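PDB 5T09: type III secretion system effector HopBA1 from Pseudomonas syringae pv. aptata, which acts as a virulence factor that is recognised by the Arabidopsis resistance protein RBA1, enhances RBA1 self-association and so triggers plant cell death. Local coordinates for residues 35-40 / 66-71; 58-63 / 211-216; 219-224 / 232-237. All blocks are in the same frame, centred on the assembly; numbering follows the deposited sequence.

Contact 1: residues 35-40 / 66-71; sequences GPVDTL and TESAAK
Val37 and Leu40 of helix 36-46 meet Ser68 of helix 60-74 in a helix-helix packing contact of this alpha/beta, EreA/ChaN-like fold, where the two helices flank strand 49-54 in the sequence. It illustrates how a serine buried among methyls can be satisfied within its own helix. The CA atoms of Val37 and Ser68 come within 5.8 Å, and the axes of the short segments approach to 9.6 Å and cross at -46°. Val37 carries most of the contact. With its CG1 anti to the backbone N (chi1 177°), that methyl sits 3.6 Å from Ser68 OG, while the other branch, CG2, is directed at Glu67 and lies 3.9 Å from its OE1. Leu40 approaches the same hydroxyl from the next turn, its CD2 3.7 Å from Ser68 OG. The Ser68 hydroxyl therefore faces methyl groups, and its polar need is met by a hydrogen bond to Leu64 O. Leu64 also takes part in the interface, touching Pro36, Val37 and Leu40. At the exposed margin the extended Lys71 chain crosses Val37, CD touching CG1, and Asp38 OD1 is near Lys71 NZ but beyond salt-bridge distance. Gly35 is the N-cap of the first helix; its carbonyl O accepts from Thr39 N (3.0 Å) and, on the opposite face of the carbonyl plane, from Thr39 OG1 (2.7 Å).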
loop_
_atom_site.group_PDB
_atom_site.type_symbol
_atom_site.label_atom_id
_atom_site.label_comp_id
_atom_site.label_asym_id
_atom_site.label_seq_id
_atom_site.Cartn_x
_atom_site.Cartn_y
_atom_site.Cartn_z
ATOM N N GLY A 35 14.777 8.283 -9.935
ATOM C CA GLY A 35 14.354 8.715 -8.622
ATOM C C GLY A 35 13.275 7.844 -8.007
ATOM O O GLY A 35 12.726 6.946 -8.650
ATOM N N PRO A 36 12.953 8.094 -6.732
ATOM C CA PRO A 36 11.875 7.331 -6.084
ATOM C C PRO A 36 10.502 7.660 -6.650
ATOM O O PRO A 36 9.703 6.757 -6.916
ATOM C CB PRO A 36 11.987 7.744 -4.608
ATOM C CG PRO A 36 13.351 8.340 -4.466
ATOM C CD PRO A 36 13.644 8.978 -5.781
ATOM N N VAL A 37 10.213 8.951 -6.831
ATOM C CA VAL A 37 8.934 9.347 -7.418
ATOM C C VAL A 37 8.834 8.833 -8.849
ATOM O O VAL A 37 7.816 8.261 -9.253
ATOM C CB VAL A 37 8.762 10.876 -7.355
ATOM C CG1 VAL A 37 7.465 11.303 -8.038
ATOM C CG2 VAL A 37 8.781 11.359 -5.911
ATOM N N ASP A 38 9.893 9.032 -9.637
ATOM C CA ASP A 38 9.875 8.599 -11.030
ATOM C C ASP A 38 9.645 7.096 -11.140
ATOM O O ASP A 38 8.957 6.630 -12.056
ATOM C CB ASP A 38 11.183 8.988 -11.718
ATOM C CG ASP A 38 11.379 10.490 -11.793
ATOM O OD1 ASP A 38 10.369 11.224 -11.824
ATOM O OD2 ASP A 38 12.545 10.937 -11.824
ATOM N N THR A 39 10.215 6.320 -10.216
ATOM C CA THR A 39 10.049 4.871 -10.267
ATOM C C THR A 39 8.617 4.467 -9.940
ATOM O O THR A 39 8.035 3.616 -10.623
ATOM C CB THR A 39 11.030 4.196 -9.306
ATOM O OG1 THR A 39 12.374 4.449 -9.735
ATOM C CG2 THR A 39 10.795 2.687 -9.249
ATOM N N LEU A 40 8.031 5.064 -8.900
ATOM C CA LEU A 40 6.674 4.696 -8.507
ATOM C C LEU A 40 5.673 5.058 -9.597
ATOM O O LEU A 40 4.803 4.254 -9.951
ATOM C CB LEU A 40 6.308 5.377 -7.189
ATOM C CG LEU A 40 4.882 5.150 -6.686
ATOM C CD1 LEU A 40 4.558 3.663 -6.588
ATOM C CD2 LEU A 40 4.687 5.830 -5.340
ATOM N N THR A 66 2.710 10.865 -0.843
ATOM C CA THR A 66 2.309 12.271 -0.858
ATOM C C THR A 66 2.899 12.997 -2.061
ATOM O O THR A 66 2.194 13.719 -2.777
ATOM C CB THR A 66 2.743 12.953 0.443
ATOM O OG1 THR A 66 2.064 12.355 1.555
ATOM C CG2 THR A 66 2.431 14.451 0.412
ATOM N N GLU A 67 4.200 12.820 -2.299
ATOM C CA GLU A 67 4.873 13.534 -3.376
ATOM C C GLU A 67 4.502 12.998 -4.754
ATOM O O GLU A 67 4.697 13.701 -5.750
ATOM C CB GLU A 67 6.387 13.458 -3.181
ATOM C CG GLU A 67 6.870 14.032 -1.856
ATOM C CD GLU A 67 8.342 13.766 -1.607
ATOM O OE1 GLU A 67 9.023 13.266 -2.528
ATOM O OE2 GLU A 67 8.818 14.055 -0.487
ATOM N N SER A 68 3.975 11.779 -4.833
ATOM C CA SER A 68 3.621 11.161 -6.104
ATOM C C SER A 68 2.148 11.317 -6.458
ATOM O O SER A 68 1.762 10.973 -7.579
ATOM C CB SER A 68 3.963 9.663 -6.073
ATOM O OG SER A 68 5.329 9.450 -5.776
ATOM N N ALA A 69 1.325 11.823 -5.536
ATOM C CA ALA A 69 -0.124 11.773 -5.697
ATOM C C ALA A 69 -0.563 12.356 -7.035
ATOM O O ALA A 69 -1.162 11.663 -7.866
ATOM C CB ALA A 69 -0.797 12.512 -4.540
ATOM N N ALA A 70 -0.276 13.638 -7.259
ATOM C CA ALA A 70 -0.735 14.301 -8.476
ATOM C C ALA A 70 -0.222 13.584 -9.720
ATOM O O ALA A 70 -0.977 13.348 -10.671
ATOM C CB ALA A 70 -0.291 15.764 -8.472
ATOM N N LYS A 71 1.063 13.226 -9.731
ATOM C CA LYS A 71 1.627 12.544 -10.891
ATOM C C LYS A 71 0.998 11.170 -11.085
ATOM O O LYS A 71 0.769 10.741 -12.223
ATOM C CB LYS A 71 3.142 12.424 -10.744
ATOM C CG LYS A 71 3.882 13.739 -10.923
ATOM C CD LYS A 71 5.380 13.542 -10.815
ATOM C CE LYS A 71 6.122 14.864 -10.852
ATOM N NZ LYS A 71 7.584 14.670 -10.656
#

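Contact 2: residues 58-63 / 211-216; sequences KLFIPK and ISFDLT
Ile61 sets CG1 over the centre of one face of the Phe213 ring, and this CH-pi contact is one part of the apolar packing between the start of helix 60-74 and the end of strand 209-214. Ile61 CG1 stands 3.6 Å from the ring centroid and only 10° off the ring normal, with CD1 continuing over the rim to within 3.5 Å of Phe213 CD2. Ile211, two residues earlier on the strand, puts CG2 over the opposite face, offset toward the rim, so the ring is sandwiched between two isoleucines.

The aromatic pair is of another kind. Phe60 and Phe213 have planes inclined at 72° and centroids 6.0 Å apart, an oblique arrangement in which Phe213 CD1 comes to the edge of the Phe60 ring, 3.8 Å from its CE2.

In the fold, helix 60-74 is the connecting helix of the beta-alpha-beta crossover from strand 49-54 to strand 77-82, and strand 209-214 is the parallel neighbour of 49-54. Ile61 and Phe213 accordingly both touch Ile52, which joins the helix start to the sheet near the C-terminal ends of these strands.

Aliphatic packing continues into the loop with Leu215, whose two methyls part company. CD2 lies 4.0 Å from Phe60 CD2, whereas CD1 is met by the lysine chain, 3.6 Å from Lys58 CG. A bend at chi2 (-60°) curls the lysine around that methyl before its amino group reaches a salt bridge with Asp238.

At the strand end, Asp214 OD1 accepts two bonds from Thr216: the N-H comes from above the carboxylate plane (Thr216 N at 3.0 Å), making an Asx turn, and the syn lone pair takes Thr216 OG1 at 2.6 Å.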
loop_
_atom_site.group_PDB
_atom_site.type_symbol
_atom_site.label_atom_id
_atom_site.label_comp_id
_atom_site.label_asym_id
_atom_site.label_seq_id
_atom_site.Cartn_x
_atom_site.Cartn_y
_atom_site.Cartn_z
ATOM N N LYS A 58 7.645 3.553 8.976
ATOM C CA LYS A 58 8.729 4.140 8.198
ATOM C C LYS A 58 8.200 5.349 7.435
ATOM O O LYS A 58 7.309 5.215 6.590
ATOM C CB LYS A 58 9.325 3.105 7.245
ATOM C CG LYS A 58 9.952 1.903 7.944
ATOM C CD LYS A 58 11.097 2.305 8.866
ATOM C CE LYS A 58 11.766 1.081 9.466
ATOM N NZ LYS A 58 12.884 1.439 10.373
ATOM N N LEU A 59 8.763 6.523 7.732
ATOM C CA LEU A 59 8.251 7.778 7.188
ATOM C C LEU A 59 8.424 7.868 5.675
ATOM O O LEU A 59 7.623 8.523 5.000
ATOM C CB LEU A 59 8.960 8.953 7.863
ATOM C CG LEU A 59 8.805 9.039 9.385
ATOM C CD1 LEU A 59 9.843 9.968 9.987
ATOM C CD2 LEU A 59 7.409 9.503 9.750
ATOM N N PHE A 60 9.460 7.230 5.125
ATOM C CA PHE A 60 9.775 7.415 3.711
ATOM C C PHE A 60 8.602 7.037 2.814
ATOM O O PHE A 60 8.354 7.697 1.798
ATOM C CB PHE A 60 11.008 6.593 3.335
ATOM C CG PHE A 60 11.298 6.578 1.863
ATOM C CD1 PHE A 60 12.067 7.576 1.284
ATOM C CD2 PHE A 60 10.800 5.567 1.054
ATOM C CE1 PHE A 60 12.333 7.568 -0.068
ATOM C CE2 PHE A 60 11.065 5.554 -0.300
ATOM C CZ PHE A 60 11.830 6.555 -0.862
ATOM N N ILE A 61 7.877 5.978 3.161
ATOM C CA ILE A 61 6.877 5.395 2.269
ATOM C C ILE A 61 5.676 6.328 2.146
ATOM O O ILE A 61 5.300 6.685 1.020
ATOM C CB ILE A 61 6.483 3.987 2.747
ATOM C CG1 ILE A 61 7.693 3.055 2.611
ATOM C CG2 ILE A 61 5.310 3.440 1.940
ATOM C CD1 ILE A 61 7.544 1.709 3.277
ATOM N N PRO A 62 5.038 6.749 3.242
ATOM C CA PRO A 62 3.929 7.708 3.097
ATOM C C PRO A 62 4.362 9.044 2.514
ATOM O O PRO A 62 3.582 9.671 1.789
ATOM C CB PRO A 62 3.395 7.856 4.530
ATOM C CG PRO A 62 4.496 7.382 5.412
ATOM C CD PRO A 62 5.199 6.311 4.639
ATOM N N LYS A 63 5.580 9.502 2.807
ATOM C CA LYS A 63 6.082 10.718 2.171
ATOM C C LYS A 63 6.187 10.542 0.663
ATOM O O LYS A 63 5.855 11.454 -0.104
ATOM C CB LYS A 63 7.445 11.096 2.748
ATOM C CG LYS A 63 7.393 11.816 4.083
ATOM C CD LYS A 63 8.795 12.154 4.598
ATOM C CE LYS A 63 9.554 13.080 3.650
ATOM N NZ LYS A 63 10.880 13.487 4.202
ATOM N N ILE A 211 5.750 -3.601 -5.135
ATOM C CA ILE A 211 6.901 -2.770 -4.808
ATOM C C ILE A 211 7.313 -3.046 -3.370
ATOM O O ILE A 211 6.463 -3.148 -2.478
ATOM C CB ILE A 211 6.587 -1.273 -5.001
ATOM C CG1 ILE A 211 6.274 -0.985 -6.471
ATOM C CG2 ILE A 211 7.757 -0.409 -4.500
ATOM C CD1 ILE A 211 5.882 0.452 -6.761
ATOM N N SER A 212 8.617 -3.163 -3.151
ATOM C CA SER A 212 9.207 -3.264 -1.827
ATOM C C SER A 212 10.186 -2.114 -1.646
ATOM O O SER A 212 10.491 -1.378 -2.588
ATOM C CB SER A 212 9.924 -4.606 -1.632
ATOM O OG SER A 212 11.036 -4.712 -2.500
ATOM N N PHE A 213 10.692 -1.962 -0.424
ATOM C CA PHE A 213 11.554 -0.835 -0.094
ATOM C C PHE A 213 12.838 -1.308 0.567
ATOM O O PHE A 213 12.810 -2.145 1.474
ATOM C CB PHE A 213 10.823 0.155 0.808
ATOM C CG PHE A 213 9.694 0.846 0.119
ATOM C CD1 PHE A 213 9.920 1.986 -0.632
ATOM C CD2 PHE A 213 8.410 0.343 0.195
ATOM C CE1 PHE A 213 8.883 2.620 -1.282
ATOM C CE2 PHE A 213 7.369 0.971 -0.451
ATOM C CZ PHE A 213 7.606 2.111 -1.193
ATOM N N ASP A 214 13.954 -0.761 0.099
ATOM C CA ASP A 214 15.270 -0.948 0.698
ATOM C C ASP A 214 15.631 0.365 1.386
ATOM O O ASP A 214 16.028 1.332 0.730
ATOM C CB ASP A 214 16.296 -1.334 -0.364
ATOM C CG ASP A 214 17.723 -1.275 0.146
ATOM O OD1 ASP A 214 17.921 -1.238 1.380
ATOM O OD2 ASP A 214 18.648 -1.268 -0.691
ATOM N N LEU A 215 15.483 0.398 2.709
ATOM C CA LEU A 215 15.757 1.594 3.493
ATOM C C LEU A 215 17.145 1.573 4.125
ATOM O O LEU A 215 17.376 2.268 5.119
ATOM C CB LEU A 215 14.689 1.767 4.575
ATOM C CG LEU A 215 13.237 1.746 4.087
ATOM C CD1 LEU A 215 12.274 1.915 5.251
ATOM C CD2 LEU A 215 12.990 2.817 3.035
ATOM N N THR A 216 18.073 0.797 3.567
ATOM C CA THR A 216 19.427 0.743 4.100
ATOM C C THR A 216 20.284 1.917 3.654
ATOM O O THR A 216 21.367 2.118 4.214
ATOM C CB THR A 216 20.118 -0.561 3.682
ATOM O OG1 THR A 216 20.312 -0.576 2.261
ATOM C CG2 THR A 216 19.291 -1.772 4.094
#

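Contact 3: residues 219-224 / 232-237; sequences GSSRIN and IVIAGE
Gly219 O lies 3.4 Å from Ala235 CB where the segment leads from loop into strand 222-223, which pairs antiparallel with strand 232-235 as a beta hairpin at the edge of the mixed sheet. It shows how a very short strand can be held by side chains as well as by backbone. Ser220 directs its carbonyl to the Arg222 guanidinium rather than across the hairpin. Ser221 then substitutes a side chain for a main-chain acceptor: its OG takes the hydrogen bond of Ala235 N at 3.2 Å, and its CA makes a CA-H...O contact with Val233 O. Arg222 and Val233 form the hydrogen-bonded pair, joined by Arg222 N to Val233 O (2.8 Å) and Val233 N to Arg222 O (2.6 Å). Their side chains run side by side. With CG wedged between the backbone N and the carbonyl carbon (chi1 62°), the arginine extends until CG1 of Val233 lies over one guanidinium face, offset toward the rim. In the guanidinium plane NH2 donates to Ser220 O at 3.1 Å; NH2 also makes a salt bridge with Asp214 OD2 on strand 209-214, across strand 232-235. Ile223 and Ile232, the non-hydrogen-bonded pair, turn to the other face of the sheet, where Ile223 CG1 is 4.1 Å from Ile232 CG2. Asn224 closes the segment, its ND2 hydrogen-bonded to Ser230 O and its CB 3.7 Å from Val233 CG2.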
loop_
_atom_site.group_PDB
_atom_site.type_symbol
_atom_site.label_atom_id
_atom_site.label_comp_id
_atom_site.label_asym_id
_atom_site.label_seq_id
_atom_site.Cartn_x
_atom_site.Cartn_y
_atom_site.Cartn_z
ATOM N N GLY A 219 21.797 0.461 -1.406
ATOM C CA GLY A 219 21.450 0.167 -2.777
ATOM C C GLY A 219 20.690 1.293 -3.448
ATOM O O GLY A 219 20.422 2.353 -2.879
ATOM N N SER A 220 20.347 1.044 -4.707
ATOM C CA SER A 220 19.518 1.933 -5.502
ATOM C C SER A 220 18.268 1.185 -5.939
ATOM O O SER A 220 18.200 -0.046 -5.863
ATOM C CB SER A 220 20.273 2.453 -6.731
ATOM O OG SER A 220 21.501 3.056 -6.358
ATOM N N SER A 221 17.270 1.941 -6.388
ATOM C CA SER A 221 16.052 1.329 -6.898
ATOM C C SER A 221 16.397 0.332 -7.995
ATOM O O SER A 221 17.239 0.599 -8.855
ATOM C CB SER A 221 15.102 2.403 -7.428
ATOM O OG SER A 221 14.810 3.357 -6.419
ATOM N N ARG A 222 15.747 -0.829 -7.959
ATOM C CA ARG A 222 16.185 -1.939 -8.794
ATOM C C ARG A 222 15.072 -2.969 -8.915
ATOM O O ARG A 222 14.108 -2.968 -8.147
ATOM C CB ARG A 222 17.437 -2.592 -8.207
ATOM C CG ARG A 222 17.191 -3.186 -6.826
ATOM C CD ARG A 222 18.485 -3.463 -6.082
ATOM N NE ARG A 222 18.225 -4.089 -4.786
ATOM C CZ ARG A 222 18.103 -3.436 -3.633
ATOM N NH1 ARG A 222 17.861 -4.113 -2.519
ATOM N NH2 ARG A 222 18.221 -2.114 -3.582
ATOM N N ILE A 223 15.229 -3.857 -9.897
ATOM C CA ILE A 223 14.411 -5.060 -9.956
ATOM C C ILE A 223 14.865 -6.015 -8.863
ATOM O O ILE A 223 16.062 -6.132 -8.574
ATOM C CB ILE A 223 14.510 -5.703 -11.351
ATOM C CG1 ILE A 223 13.768 -4.839 -12.373
ATOM C CG2 ILE A 223 13.947 -7.127 -11.344
ATOM C CD1 ILE A 223 14.028 -5.211 -13.817
ATOM N N ASN A 224 13.911 -6.698 -8.236
ATOM C CA ASN A 224 14.232 -7.596 -7.133
ATOM C C ASN A 224 14.703 -8.936 -7.681
ATOM O O ASN A 224 13.969 -9.605 -8.417
ATOM C CB ASN A 224 13.025 -7.800 -6.222
ATOM C CG ASN A 224 13.313 -8.774 -5.095
ATOM O OD1 ASN A 224 14.472 -9.023 -4.758
ATOM N ND2 ASN A 224 12.263 -9.340 -4.514
ATOM N N ILE A 232 9.983 -5.003 -7.886
ATOM C CA ILE A 232 10.983 -3.942 -7.892
ATOM C C ILE A 232 11.162 -3.424 -6.473
ATOM O O ILE A 232 10.229 -3.427 -5.664
ATOM C CB ILE A 232 10.615 -2.782 -8.850
ATOM C CG1 ILE A 232 9.279 -2.143 -8.463
ATOM C CG2 ILE A 232 10.577 -3.282 -10.289
ATOM C CD1 ILE A 232 9.031 -0.813 -9.154
ATOM N N VAL A 233 12.380 -2.981 -6.177
ATOM C CA VAL A 233 12.734 -2.438 -4.873
ATOM C C VAL A 233 13.062 -0.964 -5.057
ATOM O O VAL A 233 13.901 -0.610 -5.894
ATOM C CB VAL A 233 13.925 -3.187 -4.251
ATOM C CG1 VAL A 233 14.110 -2.767 -2.796
ATOM C CG2 VAL A 233 13.736 -4.693 -4.365
ATOM N N ILE A 234 12.396 -0.111 -4.287
ATOM C CA ILE A 234 12.651 1.324 -4.292
ATOM C C ILE A 234 13.601 1.631 -3.144
ATOM O O ILE A 234 13.327 1.284 -1.987
ATOM C CB ILE A 234 11.344 2.125 -4.168
ATOM C CG1 ILE A 234 10.564 2.047 -5.486
ATOM C CG2 ILE A 234 11.630 3.584 -3.783
ATOM C CD1 ILE A 234 9.233 2.771 -5.477
ATOM N N ALA A 235 14.719 2.277 -3.461
ATOM C CA ALA A 235 15.691 2.658 -2.448
ATOM C C ALA A 235 15.192 3.880 -1.691
ATOM O O ALA A 235 14.785 4.875 -2.300
ATOM C CB ALA A 235 17.046 2.947 -3.091
ATOM N N GLY A 236 15.214 3.802 -0.364
ATOM C CA GLY A 236 14.736 4.892 0.464
ATOM C C GLY A 236 15.597 5.140 1.683
ATOM O O GLY A 236 16.677 4.558 1.825
ATOM N N GLU A 237 15.121 6.002 2.574
ATOM C CA GLU A 237 15.844 6.384 3.776
ATOM C C GLU A 237 15.121 5.845 5.001
ATOM O O GLU A 237 13.889 5.904 5.082
ATOM C CB GLU A 237 15.961 7.905 3.888
ATOM C CG GLU A 237 16.419 8.612 2.620
ATOM C CD GLU A 237 15.865 10.020 2.518
ATOM O OE1 GLU A 237 14.634 10.163 2.357
ATOM O OE2 GLU A 237 16.656 10.982 2.610
#

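Overall arrangement
Contacts 1 and 2 share helix 60-74 and have centres about 12 Å apart, their segments alternating along the chain; contact 3 follows both in sequence. Its centre lies about 9 Å from that of contact 2 and about 14 Å from that of contact 1. Strands 209-214 and 232-235 are sheet neighbours, so contact 3 extends the sheet beyond the strand used in contact 2, and a probable hydrogen bond between Ser212 O and Ile234 N links them. Thr39 packs on Ile232 and Ile234, and Pro36 on Phe60, tying helix 36-46 to both other contacts. Helices 36-46 and 60-74 thus pack on each other and touch the sheet near strands 209-214 and 232-235.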